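Glucose-6-phosphate dehydrogenase (Trypanosoma cruzi, PDB 5AQ1) catalyses the NADP-dependent oxidation of glucose 6-phosphate to 6-phosphogluconolactone, the entry step of the oxidative pentose phosphate pathway. Local coordinates at residues N67-A72 and L129-A134; R123-I128 and K164-K169; Q55-G60 and G102-R107; H447-L450 and N456-R459. One frame throughout, in Å; residues are numbered along the deposited sequence.

Interactions 1, 2 and 3 belong to the coenzyme-binding domain and are all partly buried; interaction 4, in the C-terminal domain, is well buried. Interactions 1 and 2 share helix 118-134, which sets one flank on strand 67-72 and another against the turn after helix 155-165. Interaction 3 joins helix 43-58 to the short helix 101-105 and touches interaction 1 where Arg107 pairs with Ile68. Leu56 of interaction 3 also packs on His447 of interaction 4, linking the domains. The chemistry shifts with place: a methionine over the strand in 1, an asparagine against bare backbone in 2, aromatic packing in 3, and a carboxylate-amide bond with water in 4.

Interaction 1: residues N67-A72 and L129-A134; sequences NILGYA and LRMEEA. With NDP (NADPH dihydro-nicotinamide-adenine-dinucleotide phosphate), chain G.
Asn67 and Met131 mark the closest backbone approach, their CA atoms 7.0 Å apart, where the start of strand 67-72 comes up against the final turns of helix 118-134. From the helix, Met131 makes the whole contact. Its CG stands anti to the carbonyl carbon (chi1 -68°) and the chain stays extended from there, which lays the thioether slantwise across two strand residues: CB, CG and SD lie against Asn67, and the CE methyl goes on to Leu69. Met131 CB is 3.6 Å from Asn67 OD1. Next along, Met131 SD rests 3.8 Å from Asn67 CB, and Met131 CE is 4.2 Å from Leu69 CD1. The strand itself is fixed on both flanks by backbone bonds, Asn67 pairing with Leu33 and Ile35, Ile68 with Arg107 and Ser109. At its other end Ala72 CB lies 3.5 Å from O2X of the NADPH 2'-phosphate, so the strand runs from this helix contact into the coenzyme pocket of a Rossmann-type domain. The Asn67 amide has the CB, CG and SD of Met131 as its close neighbours, none of them a hydrogen-bonding partner here. Helix and strand are therefore held to each other by packing, with no hydrogen bond between the two segments.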
# COMPACT_ATOMS: atom_id res chain seq x y z
N ASN B 67 -26.50 -41.37 -23.35
CA ASN B 67 -26.98 -42.56 -22.65
C ASN B 67 -26.63 -42.49 -21.17
O ASN B 67 -25.46 -42.35 -20.81
CB ASN B 67 -26.38 -43.81 -23.27
CG ASN B 67 -27.10 -44.23 -24.53
OD1 ASN B 67 -26.55 -44.17 -25.62
ND2 ASN B 67 -28.35 -44.66 -24.38
N ILE B 68 -27.65 -42.58 -20.33
CA ILE B 68 -27.47 -42.57 -18.89
C ILE B 68 -27.82 -43.96 -18.38
O ILE B 68 -28.95 -44.42 -18.55
CB ILE B 68 -28.36 -41.50 -18.22
CG1 ILE B 68 -28.00 -40.11 -18.76
CG2 ILE B 68 -28.19 -41.53 -16.70
CD1 ILE B 68 -29.05 -39.06 -18.52
N LEU B 69 -26.85 -44.62 -17.77
CA LEU B 69 -27.00 -46.00 -17.32
C LEU B 69 -26.86 -46.11 -15.81
O LEU B 69 -25.79 -45.85 -15.26
CB LEU B 69 -25.97 -46.88 -18.03
CG LEU B 69 -25.77 -48.34 -17.59
CD1 LEU B 69 -27.05 -49.15 -17.74
CD2 LEU B 69 -24.64 -48.99 -18.39
N GLY B 70 -27.95 -46.48 -15.14
CA GLY B 70 -27.92 -46.76 -13.72
C GLY B 70 -27.36 -48.14 -13.46
O GLY B 70 -27.61 -49.06 -14.23
N TYR B 71 -26.59 -48.27 -12.38
CA TYR B 71 -25.97 -49.55 -12.02
C TYR B 71 -25.98 -49.73 -10.50
O TYR B 71 -25.46 -48.89 -9.77
CB TYR B 71 -24.54 -49.60 -12.55
CG TYR B 71 -23.83 -50.91 -12.31
CD1 TYR B 71 -23.17 -51.16 -11.10
CD2 TYR B 71 -23.81 -51.90 -13.28
CE1 TYR B 71 -22.52 -52.36 -10.88
CE2 TYR B 71 -23.16 -53.10 -13.07
CZ TYR B 71 -22.52 -53.33 -11.87
OH TYR B 71 -21.87 -54.51 -11.64
N ALA B 72 -26.56 -50.83 -10.04
CA ALA B 72 -26.59 -51.16 -8.61
C ALA B 72 -27.01 -52.62 -8.40
O ALA B 72 -27.41 -53.30 -9.34
CB ALA B 72 -27.53 -50.22 -7.86
N LEU B 129 -20.82 -50.80 -24.50
CA LEU B 129 -20.47 -51.04 -25.91
C LEU B 129 -21.70 -51.02 -26.82
O LEU B 129 -21.66 -50.44 -27.90
CB LEU B 129 -19.74 -52.38 -26.07
CG LEU B 129 -18.25 -52.47 -25.71
CD1 LEU B 129 -17.79 -53.92 -25.77
CD2 LEU B 129 -17.39 -51.58 -26.60
N ARG B 130 -22.77 -51.68 -26.38
CA ARG B 130 -24.04 -51.67 -27.13
C ARG B 130 -24.55 -50.26 -27.38
O ARG B 130 -25.02 -49.94 -28.47
CB ARG B 130 -25.14 -52.45 -26.38
CG ARG B 130 -25.15 -53.92 -26.74
CD ARG B 130 -26.35 -54.63 -26.15
NE ARG B 130 -26.17 -56.08 -26.24
CZ ARG B 130 -25.54 -56.82 -25.33
NH1 ARG B 130 -25.01 -56.27 -24.23
NH2 ARG B 130 -25.42 -58.13 -25.53
N MET B 131 -24.48 -49.43 -26.34
CA MET B 131 -24.92 -48.04 -26.44
C MET B 131 -23.99 -47.23 -27.35
O MET B 131 -24.46 -46.41 -28.14
CB MET B 131 -24.97 -47.40 -25.05
CG MET B 131 -26.07 -47.97 -24.15
SD MET B 131 -25.91 -47.46 -22.42
CE MET B 131 -27.45 -48.08 -21.76
N GLU B 132 -22.69 -47.48 -27.26
CA GLU B 132 -21.70 -46.79 -28.09
C GLU B 132 -21.83 -47.14 -29.58
O GLU B 132 -21.71 -46.26 -30.43
CB GLU B 132 -20.29 -47.11 -27.61
CG GLU B 132 -19.96 -46.46 -26.27
CD GLU B 132 -18.57 -46.83 -25.77
OE1 GLU B 132 -18.08 -47.93 -26.13
OE2 GLU B 132 -17.98 -46.04 -25.01
N GLU B 133 -22.09 -48.40 -29.88
CA GLU B 133 -22.29 -48.84 -31.27
C GLU B 133 -23.53 -48.20 -31.89
O GLU B 133 -23.56 -47.92 -33.09
CB GLU B 133 -22.39 -50.37 -31.36
CG GLU B 133 -21.16 -51.17 -30.95
CD GLU B 133 -19.85 -50.62 -31.49
OE1 GLU B 133 -19.82 -50.21 -32.67
OE2 GLU B 133 -18.85 -50.61 -30.73
N ALA B 134 -24.56 -47.96 -31.07
CA ALA B 134 -25.82 -47.38 -31.53
C ALA B 134 -25.72 -45.88 -31.79
O ALA B 134 -26.61 -45.30 -32.40
CB ALA B 134 -26.93 -47.68 -30.54
PA NDP G . -26.50 -44.66 0.26
O1A NDP G . -26.36 -45.14 1.69
O2A NDP G . -27.85 -44.16 -0.23
O5B NDP G . -25.95 -45.83 -0.68
C5B NDP G . -25.94 -45.66 -2.10
C4B NDP G . -26.25 -46.98 -2.80
O4B NDP G . -25.13 -47.85 -2.63
C3B NDP G . -27.47 -47.72 -2.25
O3B NDP G . -28.67 -47.46 -2.99
C2B NDP G . -27.08 -49.17 -2.36
O2B NDP G . -27.49 -49.69 -3.62
C1B NDP G . -25.56 -49.17 -2.29
N9A NDP G . -25.12 -49.57 -0.93
C8A NDP G . -25.53 -49.06 0.25
N7A NDP G . -24.91 -49.68 1.29
C5A NDP G . -24.09 -50.62 0.76
C6A NDP G . -23.15 -51.63 1.29
N6A NDP G . -22.96 -51.76 2.62
N1A NDP G . -22.48 -52.40 0.39
C2A NDP G . -22.66 -52.28 -0.94
N3A NDP G . -23.51 -51.38 -1.48
C4A NDP G . -24.23 -50.54 -0.70
O3 NDP G . -25.37 -43.55 -0.04
PN NDP G . -25.71 -42.04 -0.48
O1N NDP G . -26.44 -42.02 -1.80
O2N NDP G . -26.32 -41.32 0.71
O5D NDP G . -24.24 -41.45 -0.73
C5D NDP G . -23.40 -41.92 -1.79
C4D NDP G . -22.01 -41.32 -1.64
O4D NDP G . -22.08 -39.89 -1.70
C3D NDP G . -21.40 -41.66 -0.29
O3D NDP G . -20.01 -41.96 -0.44
C2D NDP G . -21.60 -40.42 0.55
O2D NDP G . -20.59 -40.29 1.57
C1D NDP G . -21.57 -39.30 -0.50
N1N NDP G . -22.34 -38.13 -0.06
C2N NDP G . -23.68 -38.10 -0.16
C3N NDP G . -24.43 -37.01 0.26
C7N NDP G . -25.92 -37.01 0.13
O7N NDP G . -26.49 -35.95 -0.12
N7N NDP G . -26.62 -38.13 0.30
C4N NDP G . -23.75 -35.79 0.84
C5N NDP G . -22.30 -35.94 0.89
C6N NDP G . -21.66 -37.09 0.44
P2B NDP G . -27.72 -51.26 -3.91
O1X NDP G . -27.96 -51.89 -2.56
O2X NDP G . -28.93 -51.23 -4.80
O3X NDP G . -26.44 -51.71 -4.57

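Interaction 2: residues R123-I128 and K164-K169; sequences RLNERI and KGAMQK
Asn125 turns its side chain to the backbone of Gly165 and Ala166, and this one residue carries the contact. The chains come close, with the CA atoms of Asn125 and Ala166 just 4.8 Å apart, and the side chain of Ala166 at this point is small. With chi1 at -175°, Asn125 CG lies opposite the backbone N and beside its own carbonyl carbon, and the amide is carried out from the helix toward the other segment. Gly165 O then sits 3.3 Å from Asn125 CB and 3.6 Å from Asn125 CG, above the amide plane and so clear of the directions in which that amide bonds. Asn125 OD1 lies 3.6 Å from Ala166 CA. Asn125 CB and Ala166 CB stand 4.3 Å apart.

No hydrogen bond crosses the contact; a third residue takes the polar ends. Arg144 NH1, on strand 143-148, bonds Asn125 OD1 and makes a weak bond with Ala166 O, so one guanidinium nitrogen bridges both segments. Gln168 lies with its NE2 bonded to Gly142 O, which holds the outgoing loop near the start of the same strand. On the helix, Leu124 and Ile128 lean on Val36 of the sheet.

Helices 118-134 and 155-165 thus pack side by side over the parallel sheet, flanking strand 143-148 in the sequence, as helices of successive beta-alpha-beta units do in a Rossmann-type dinucleotide-binding fold.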
# COMPACT_ATOMS: atom_id res chain seq x y z
N ARG B 123 -19.99 -57.35 -17.92
CA ARG B 123 -21.37 -57.10 -18.36
C ARG B 123 -21.61 -55.61 -18.55
O ARG B 123 -22.23 -55.19 -19.54
CB ARG B 123 -22.38 -57.67 -17.37
CG ARG B 123 -22.54 -59.18 -17.43
CD ARG B 123 -23.38 -59.73 -16.29
NE ARG B 123 -24.72 -59.13 -16.23
CZ ARG B 123 -25.16 -58.31 -15.27
NH1 ARG B 123 -24.40 -57.96 -14.23
NH2 ARG B 123 -26.40 -57.83 -15.34
N LEU B 124 -21.14 -54.81 -17.59
CA LEU B 124 -21.26 -53.34 -17.65
C LEU B 124 -20.60 -52.79 -18.91
O LEU B 124 -21.19 -51.99 -19.63
CB LEU B 124 -20.64 -52.70 -16.41
CG LEU B 124 -20.58 -51.17 -16.33
CD1 LEU B 124 -21.95 -50.54 -16.49
CD2 LEU B 124 -19.94 -50.72 -15.02
N ASN B 125 -19.37 -53.24 -19.17
CA ASN B 125 -18.63 -52.84 -20.36
C ASN B 125 -19.41 -53.13 -21.65
O ASN B 125 -19.47 -52.29 -22.55
CB ASN B 125 -17.29 -53.56 -20.40
CG ASN B 125 -16.41 -53.11 -21.55
OD1 ASN B 125 -15.92 -51.99 -21.56
ND2 ASN B 125 -16.20 -54.00 -22.52
N GLU B 126 -20.01 -54.32 -21.71
CA GLU B 126 -20.75 -54.76 -22.89
C GLU B 126 -22.01 -53.95 -23.12
O GLU B 126 -22.38 -53.66 -24.26
CB GLU B 126 -21.12 -56.24 -22.76
CG GLU B 126 -19.91 -57.16 -22.87
CD GLU B 126 -20.19 -58.56 -22.38
OE1 GLU B 126 -21.36 -59.00 -22.38
OE2 GLU B 126 -19.21 -59.22 -21.97
N ARG B 127 -22.68 -53.60 -22.03
CA ARG B 127 -23.87 -52.76 -22.09
C ARG B 127 -23.50 -51.37 -22.61
O ARG B 127 -24.23 -50.79 -23.42
CB ARG B 127 -24.51 -52.67 -20.72
CG ARG B 127 -25.79 -51.85 -20.67
CD ARG B 127 -26.87 -52.42 -21.59
NE ARG B 127 -28.20 -52.15 -21.04
CZ ARG B 127 -28.80 -52.89 -20.11
NH1 ARG B 127 -28.20 -53.97 -19.60
NH2 ARG B 127 -30.00 -52.55 -19.67
N ILE B 128 -22.36 -50.86 -22.16
CA ILE B 128 -21.84 -49.59 -22.65
C ILE B 128 -21.49 -49.71 -24.13
O ILE B 128 -21.84 -48.84 -24.92
CB ILE B 128 -20.60 -49.12 -21.86
CG1 ILE B 128 -20.99 -48.76 -20.42
CG2 ILE B 128 -19.95 -47.91 -22.53
CD1 ILE B 128 -19.82 -48.62 -19.48
N LYS B 164 -9.96 -52.43 -14.48
CA LYS B 164 -9.59 -53.70 -15.06
C LYS B 164 -10.42 -54.06 -16.30
O LYS B 164 -9.86 -54.56 -17.28
CB LYS B 164 -9.72 -54.81 -14.01
CG LYS B 164 -9.20 -56.17 -14.43
CD LYS B 164 -9.65 -57.26 -13.47
CE LYS B 164 -9.30 -58.66 -13.98
NZ LYS B 164 -7.87 -59.01 -13.74
N GLY B 165 -11.72 -53.80 -16.26
CA GLY B 165 -12.63 -54.35 -17.27
C GLY B 165 -13.70 -53.46 -17.89
O GLY B 165 -14.59 -53.98 -18.57
N ALA B 166 -13.62 -52.15 -17.69
CA ALA B 166 -14.61 -51.24 -18.27
C ALA B 166 -14.03 -49.91 -18.76
O ALA B 166 -14.72 -48.89 -18.79
CB ALA B 166 -15.74 -50.99 -17.28
N MET B 167 -12.76 -49.92 -19.15
CA MET B 167 -12.10 -48.73 -19.67
C MET B 167 -12.19 -48.69 -21.19
O MET B 167 -12.03 -49.71 -21.87
CB MET B 167 -10.62 -48.70 -19.26
CG MET B 167 -10.38 -48.64 -17.76
SD MET B 167 -10.86 -47.06 -17.03
CE MET B 167 -9.49 -46.03 -17.53
N GLN B 168 -12.48 -47.51 -21.72
CA GLN B 168 -12.30 -47.24 -23.13
C GLN B 168 -10.80 -47.08 -23.36
O GLN B 168 -10.09 -46.57 -22.50
CB GLN B 168 -13.02 -45.94 -23.51
CG GLN B 168 -13.07 -45.65 -25.00
CD GLN B 168 -14.00 -46.60 -25.74
OE1 GLN B 168 -13.63 -47.73 -26.05
NE2 GLN B 168 -15.21 -46.13 -26.03
N LYS B 169 -10.33 -47.54 -24.52
CA LYS B 169 -8.95 -47.29 -24.92
C LYS B 169 -8.82 -45.81 -25.31
O LYS B 169 -9.74 -45.24 -25.88
CB LYS B 169 -8.49 -48.22 -26.04
CG LYS B 169 -9.56 -48.57 -27.07
CD LYS B 169 -10.04 -50.02 -26.97
CE LYS B 169 -8.98 -51.08 -27.09
NZ LYS B 169 -8.01 -50.83 -28.20

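Interaction 3: residues Q55-G60 and G102-R107; sequences QLYCNG and GNFLRR
Arg107 N bonds Phe104 O at 2.9 Å, and these two residues, with Asn103, receive the ring of Tyr57. Tyr57 stands in the last turn of helix 43-58, the helix that follows the first strand of the Rossmann-type domain. A Schellman motif closes that helix: Gly60, at positive phi, bonds Tyr57 O through its N, and Met61 N returns to Leu56 O. With Tyr57 CG anti to the backbone N (chi1 -174°), the phenol reaches straight across to helix 101-105. Phe104 CA lies over one face of the ring, 4.2 Å from the Tyr57 centroid, in a CH-pi contact. The side chains of Tyr57 and Phe104 slide past each other in opposite directions, ring planes 49° apart; their nearest atoms are Tyr57 CB and Phe104 CD1, at 3.5 Å. Arg107 CG lies 4.1 Å from Tyr57 CE1; beyond it the chain bends at chi2 and chi3, and NE bonds Val66 O. Nearby, the Cys58-Cys99 disulfide ties the end of helix 43-58 to the run just before helix 101-105, and Leu56 packs on Leu417 of the second subunit. The phenol oxygen makes no hydrogen bond to the other segment: Tyr57 OH is 3.8 Å from Asn103 O and 3.9 Å from Asn103 CB.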
# COMPACT_ATOMS: atom_id res chain seq x y z
N GLN B 55 -31.66 -31.27 -15.59
CA GLN B 55 -31.48 -29.84 -15.87
C GLN B 55 -30.48 -29.61 -17.00
O GLN B 55 -30.69 -28.74 -17.84
CB GLN B 55 -31.03 -29.09 -14.61
CG GLN B 55 -32.06 -29.03 -13.49
CD GLN B 55 -33.36 -28.40 -13.93
OE1 GLN B 55 -33.38 -27.48 -14.75
NE2 GLN B 55 -34.48 -28.90 -13.40
N LEU B 56 -29.39 -30.38 -17.01
CA LEU B 56 -28.40 -30.28 -18.07
C LEU B 56 -28.98 -30.68 -19.42
O LEU B 56 -28.66 -30.06 -20.43
CB LEU B 56 -27.17 -31.15 -17.76
CG LEU B 56 -26.26 -30.68 -16.62
CD1 LEU B 56 -25.11 -31.67 -16.45
CD2 LEU B 56 -25.73 -29.28 -16.86
N TYR B 57 -29.83 -31.70 -19.43
CA TYR B 57 -30.52 -32.11 -20.66
C TYR B 57 -31.39 -30.97 -21.17
O TYR B 57 -31.31 -30.61 -22.34
CB TYR B 57 -31.37 -33.35 -20.41
CG TYR B 57 -32.00 -33.93 -21.66
CD1 TYR B 57 -31.24 -34.68 -22.56
CD2 TYR B 57 -33.36 -33.74 -21.94
CE1 TYR B 57 -31.81 -35.22 -23.71
CE2 TYR B 57 -33.94 -34.28 -23.08
CZ TYR B 57 -33.16 -35.01 -23.96
OH TYR B 57 -33.72 -35.55 -25.10
N CYS B 58 -32.20 -30.39 -20.28
CA CYS B 58 -33.14 -29.33 -20.65
C CYS B 58 -32.49 -28.05 -21.16
O CYS B 58 -33.08 -27.33 -21.96
CB CYS B 58 -34.03 -28.98 -19.46
SG CYS B 58 -35.22 -30.27 -19.01
N ASN B 59 -31.27 -27.76 -20.69
CA ASN B 59 -30.55 -26.57 -21.12
C ASN B 59 -29.68 -26.80 -22.35
O ASN B 59 -28.88 -25.94 -22.71
CB ASN B 59 -29.70 -26.02 -19.97
CG ASN B 59 -30.52 -25.65 -18.74
OD1 ASN B 59 -31.73 -25.42 -18.83
ND2 ASN B 59 -29.87 -25.58 -17.59
N GLY B 60 -29.83 -27.96 -22.99
CA GLY B 60 -29.04 -28.30 -24.17
C GLY B 60 -27.57 -28.50 -23.86
O GLY B 60 -26.72 -28.31 -24.73
N GLY B 102 -40.46 -36.99 -20.39
CA GLY B 102 -40.39 -38.29 -21.06
C GLY B 102 -39.19 -38.45 -21.97
O GLY B 102 -38.59 -39.53 -22.03
N ASN B 103 -38.83 -37.38 -22.69
CA ASN B 103 -37.66 -37.38 -23.57
C ASN B 103 -36.37 -37.64 -22.81
O ASN B 103 -35.52 -38.40 -23.28
CB ASN B 103 -37.55 -36.05 -24.33
CG ASN B 103 -38.59 -35.92 -25.44
OD1 ASN B 103 -39.13 -36.91 -25.93
ND2 ASN B 103 -38.87 -34.68 -25.84
N PHE B 104 -36.22 -37.01 -21.65
CA PHE B 104 -35.06 -37.25 -20.80
C PHE B 104 -35.04 -38.67 -20.23
O PHE B 104 -34.01 -39.34 -20.25
CB PHE B 104 -34.99 -36.23 -19.66
CG PHE B 104 -33.87 -36.49 -18.69
CD1 PHE B 104 -32.55 -36.36 -19.10
CD2 PHE B 104 -34.14 -36.87 -17.38
CE1 PHE B 104 -31.51 -36.60 -18.21
CE2 PHE B 104 -33.10 -37.11 -16.50
CZ PHE B 104 -31.79 -36.98 -16.91
N LEU B 105 -36.19 -39.13 -19.72
CA LEU B 105 -36.29 -40.48 -19.15
C LEU B 105 -36.03 -41.57 -20.20
O LEU B 105 -35.57 -42.65 -19.86
CB LEU B 105 -37.66 -40.70 -18.49
CG LEU B 105 -38.00 -39.82 -17.29
CD1 LEU B 105 -39.38 -40.17 -16.76
CD2 LEU B 105 -36.96 -39.94 -16.18
N ARG B 106 -36.32 -41.27 -21.46
CA ARG B 106 -35.99 -42.18 -22.56
C ARG B 106 -34.48 -42.47 -22.66
O ARG B 106 -34.09 -43.52 -23.16
CB ARG B 106 -36.50 -41.64 -23.90
CG ARG B 106 -37.81 -42.25 -24.37
CD ARG B 106 -38.33 -41.55 -25.64
NE ARG B 106 -39.30 -40.49 -25.35
CZ ARG B 106 -40.60 -40.67 -25.10
NH1 ARG B 106 -41.13 -41.89 -25.09
NH2 ARG B 106 -41.38 -39.62 -24.85
N ARG B 107 -33.66 -41.54 -22.18
CA ARG B 107 -32.21 -41.69 -22.21
C ARG B 107 -31.66 -42.52 -21.04
O ARG B 107 -30.47 -42.84 -21.03
CB ARG B 107 -31.52 -40.32 -22.21
CG ARG B 107 -32.04 -39.31 -23.24
CD ARG B 107 -32.25 -39.92 -24.63
NE ARG B 107 -31.09 -40.66 -25.10
CZ ARG B 107 -31.05 -41.39 -26.21
NH1 ARG B 107 -32.12 -41.48 -27.00
NH2 ARG B 107 -29.94 -42.04 -26.53

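Interaction 4: residues H447-L450 and N456-R459; sequences HEAL and NFVR
Glu448 OE1 takes two hydrogen bonds in this contact. The direct one comes from Asn456 ND2, 2.9 Å away and close to straight, with an N-H...O angle of 166°. The amide gives it nearly within its own plane, whereas the carboxylate receives it on the syn side, 27° out of plane; the two flat groups are turned 49° against each other. Glu448 reaches this position because its chain is extended beyond CG.

The second bond is through water. The water donates to Glu448 OE1 at 2.8 Å and accepts from Asn456 N at 3.0 Å, so the same oxygen holds Asn456 twice, the side chain directly and the backbone through the water. One N-H and one water O-H donated to the buried carboxylate would probably help to stabilise its negative charge.

The apolar part belongs to Phe457. Glu448 CB lies at the ring's edge, 4.2 Å from Phe457 CE1, and Ala449 CB is 4.0 Å from Phe457 CZ. The ring also meets Phe207 edge-to-face.

In the fold, helix 441-451 and the loop leading into helix 460-479 are clasped together just after the chain turns. Arg459 is the N-cap of helix 460-479, and Val458 pairs through its backbone with Arg208 of strand 206-208, at the margin of the parallel sheet, which sets this corner of the C-terminal domain against the coenzyme domain.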
# COMPACT_ATOMS: atom_id res chain seq x y z
N HIS B 447 -21.30 -30.76 -15.50
CA HIS B 447 -21.03 -30.08 -16.76
C HIS B 447 -19.53 -29.83 -16.96
O HIS B 447 -19.01 -30.05 -18.05
CB HIS B 447 -21.80 -28.75 -16.82
CG HIS B 447 -21.51 -27.93 -18.04
ND1 HIS B 447 -21.66 -28.41 -19.32
CD2 HIS B 447 -21.08 -26.65 -18.17
CE1 HIS B 447 -21.33 -27.47 -20.19
NE2 HIS B 447 -20.98 -26.39 -19.51
N GLU B 448 -18.85 -29.39 -15.91
CA GLU B 448 -17.42 -29.12 -15.99
C GLU B 448 -16.59 -30.41 -16.10
O GLU B 448 -15.54 -30.41 -16.76
CB GLU B 448 -16.98 -28.28 -14.78
CG GLU B 448 -17.48 -26.84 -14.85
CD GLU B 448 -17.44 -26.13 -13.52
OE1 GLU B 448 -16.61 -26.49 -12.66
OE2 GLU B 448 -18.25 -25.19 -13.32
N ALA B 449 -17.05 -31.49 -15.48
CA ALA B 449 -16.42 -32.80 -15.64
C ALA B 449 -16.52 -33.30 -17.09
O ALA B 449 -15.58 -33.88 -17.62
CB ALA B 449 -17.04 -33.81 -14.69
N LEU B 450 -17.67 -33.05 -17.72
CA LEU B 450 -17.86 -33.41 -19.13
C LEU B 450 -17.00 -32.58 -20.06
O LEU B 450 -16.54 -33.07 -21.09
CB LEU B 450 -19.33 -33.28 -19.52
CG LEU B 450 -20.29 -34.29 -18.89
CD1 LEU B 450 -21.73 -33.86 -19.08
CD2 LEU B 450 -20.06 -35.69 -19.45
N ASN B 456 -12.63 -26.99 -10.42
CA ASN B 456 -13.47 -27.09 -9.22
C ASN B 456 -13.59 -28.51 -8.69
O ASN B 456 -14.67 -28.94 -8.27
CB ASN B 456 -14.85 -26.50 -9.51
CG ASN B 456 -14.80 -25.01 -9.78
OD1 ASN B 456 -14.13 -24.27 -9.06
ND2 ASN B 456 -15.50 -24.56 -10.82
N PHE B 457 -12.48 -29.24 -8.70
CA PHE B 457 -12.42 -30.60 -8.19
C PHE B 457 -11.16 -30.75 -7.36
O PHE B 457 -10.12 -30.19 -7.69
CB PHE B 457 -12.43 -31.60 -9.35
CG PHE B 457 -13.71 -31.60 -10.12
CD1 PHE B 457 -13.89 -30.75 -11.20
CD2 PHE B 457 -14.76 -32.44 -9.75
CE1 PHE B 457 -15.08 -30.75 -11.91
CE2 PHE B 457 -15.95 -32.44 -10.45
CZ PHE B 457 -16.11 -31.59 -11.53
N VAL B 458 -11.25 -31.54 -6.29
CA VAL B 458 -10.19 -31.61 -5.30
C VAL B 458 -9.04 -32.48 -5.79
O VAL B 458 -9.21 -33.68 -6.01
CB VAL B 458 -10.70 -32.15 -3.95
CG1 VAL B 458 -9.63 -32.01 -2.87
CG2 VAL B 458 -11.97 -31.40 -3.52
N ARG B 459 -7.87 -31.87 -5.96
CA ARG B 459 -6.69 -32.59 -6.44
C ARG B 459 -6.09 -33.42 -5.30
O ARG B 459 -6.35 -33.14 -4.13
CB ARG B 459 -5.66 -31.61 -7.01
CG ARG B 459 -4.74 -32.22 -8.06
CD ARG B 459 -3.98 -31.16 -8.83
NE ARG B 459 -2.98 -30.48 -8.01
CZ ARG B 459 -2.30 -29.40 -8.38
NH1 ARG B 459 -2.50 -28.84 -9.57
NH2 ARG B 459 -1.41 -28.87 -7.55
O HOH W 1 -13.97 -27.18 -13.07